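Local coordinates for protein forkhead-associated 1 (Saccharomyces cerevisiae, PDB 6C4U) that is an engineered phosphothreonine-binding FHA domain, made to recognise a phosphopeptide of the human transcription factor c-Myc, at residues F[4-8]-F[37-41]. Residues are numbered along the deposited sequence; the frame is centred on the assembly and turned at random.
Sequences IVFRV and VWTFG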
# COMPACT_ATOMS: atom_id res chain seq x y z
N ILE F 4 13.95 -6.65 3.66
CA ILE F 4 12.77 -5.90 3.68
C ILE F 4 12.69 -4.74 2.74
O ILE F 4 13.57 -3.90 2.76
CB ILE F 4 12.50 -5.48 5.16
CG1 ILE F 4 11.03 -5.38 5.26
CG2 ILE F 4 13.39 -4.41 5.88
CD1 ILE F 4 10.46 -6.80 5.28
N VAL F 5 11.62 -4.62 1.98
CA VAL F 5 11.50 -3.50 1.03
C VAL F 5 10.97 -2.26 1.74
O VAL F 5 11.51 -1.15 1.55
CB VAL F 5 10.57 -3.83 -0.14
CG1 VAL F 5 10.49 -2.65 -1.11
CG2 VAL F 5 11.02 -5.11 -0.84
N PHE F 6 9.89 -2.46 2.49
CA PHE F 6 9.24 -1.38 3.22
C PHE F 6 8.40 -1.95 4.36
O PHE F 6 8.15 -3.15 4.43
CB PHE F 6 8.37 -0.50 2.30
CG PHE F 6 7.09 -1.17 1.82
CD1 PHE F 6 7.12 -2.12 0.80
CD2 PHE F 6 5.87 -0.82 2.36
CE1 PHE F 6 5.94 -2.74 0.38
CE2 PHE F 6 4.70 -1.44 1.93
CZ PHE F 6 4.74 -2.40 0.96
N ARG F 7 7.96 -1.04 5.22
CA ARG F 7 7.26 -1.38 6.44
C ARG F 7 6.07 -0.45 6.60
O ARG F 7 6.14 0.74 6.28
CB ARG F 7 8.23 -1.25 7.59
CG ARG F 7 7.61 -1.28 8.97
CD ARG F 7 8.71 -1.17 10.05
NE ARG F 7 9.47 -2.41 10.21
CZ ARG F 7 10.81 -2.51 10.33
NH1 ARG F 7 11.59 -1.44 10.22
NH2 ARG F 7 11.35 -3.70 10.47
N VAL F 8 4.98 -0.99 7.14
CA VAL F 8 3.71 -0.28 7.22
C VAL F 8 3.23 -0.26 8.65
O VAL F 8 3.02 -1.28 9.28
CB VAL F 8 2.63 -0.96 6.35
CG1 VAL F 8 1.28 -0.35 6.54
CG2 VAL F 8 3.00 -0.86 4.89
N VAL F 37 3.96 -6.89 -6.43
CA VAL F 37 2.74 -6.17 -6.07
C VAL F 37 2.13 -6.66 -4.76
O VAL F 37 1.90 -7.86 -4.57
CB VAL F 37 1.67 -6.28 -7.15
CG1 VAL F 37 0.41 -5.49 -6.77
CG2 VAL F 37 2.23 -5.81 -8.48
N TRP F 38 1.84 -5.71 -3.87
CA TRP F 38 1.15 -6.01 -2.62
C TRP F 38 -0.20 -5.32 -2.65
O TRP F 38 -0.29 -4.18 -3.07
CB TRP F 38 1.95 -5.47 -1.46
CG TRP F 38 3.28 -6.11 -1.31
CD1 TRP F 38 3.56 -7.29 -0.67
CD2 TRP F 38 4.51 -5.61 -1.80
NE1 TRP F 38 4.89 -7.53 -0.71
CE2 TRP F 38 5.50 -6.53 -1.42
CE3 TRP F 38 4.88 -4.52 -2.57
CZ2 TRP F 38 6.85 -6.35 -1.73
CZ3 TRP F 38 6.23 -4.35 -2.89
CH2 TRP F 38 7.20 -5.27 -2.45
N THR F 39 -1.23 -6.02 -2.19
CA THR F 39 -2.58 -5.44 -2.16
C THR F 39 -3.06 -5.27 -0.73
O THR F 39 -2.74 -6.06 0.15
CB THR F 39 -3.60 -6.31 -2.90
OG1 THR F 39 -3.67 -7.60 -2.28
CG2 THR F 39 -3.19 -6.49 -4.34
N PHE F 40 -3.89 -4.25 -0.55
CA PHE F 40 -4.38 -3.81 0.73
C PHE F 40 -5.89 -3.75 0.58
O PHE F 40 -6.39 -3.09 -0.33
CB PHE F 40 -3.83 -2.40 1.01
CG PHE F 40 -2.37 -2.36 1.30
CD1 PHE F 40 -1.43 -2.53 0.29
CD2 PHE F 40 -1.91 -2.12 2.60
CE1 PHE F 40 -0.08 -2.53 0.57
CE2 PHE F 40 -0.55 -2.11 2.86
CZ PHE F 40 0.36 -2.32 1.85
N GLY F 41 -6.63 -4.43 1.45
CA GLY F 41 -8.08 -4.36 1.37
C GLY F 41 -8.87 -5.07 2.45
O GLY F 41 -8.29 -5.69 3.36
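F6 points the edge of its ring at the face of W38, a T-shaped pair that illustrates how the two sheets of an FHA beta sandwich are joined through their side chains. The six-membered ring of the indole and the phenyl ring have centroids 5.1 Å apart, with planes at 77°. The touching corner of F6 is CE1, which stands over one face of the indole toward its rim, 3.6 Å from W38 CE3. F6 sits at a classic beta bulge, at which V5 and F6 share F20 as their partner on strand 18-21, and its CG lies between the backbone N and the carbonyl carbon (chi1 72°); this rotation swings the ring inward although the CB itself does not point at the opposite strand. W38 reaches across with CG anti to its carbonyl carbon (chi1 -64°), and the far end of its indole meets V5, whose CG2 approaches W38 CH2 obliquely at 4.1 Å. Further along, toward strand 4-10 the F40 ring turns its edge: F40 CZ lies 4.4 Å from F6 CE2, and F40 CE2 lies 4.3 Å from V8 CG2. These looser contacts leave F6 between the two aromatics of the facing strand. F20 meets both F6 and W38, and F61 stacks on F40, extending the aromatic cluster into both sheets. Segments 4-8 and 37-41, in different sheets, run nearly parallel, with short axes 11.2 Å apart at closest approach, a separation filled by side chains rather than bridged by backbone pairing. Every touching residue is buried and the groups that meet are aliphatic or aromatic carbon, so cohesion rests mainly on dispersion and hydrophobic burial, with probably a small electrostatic gain where the F6 edge meets the indole pi cloud.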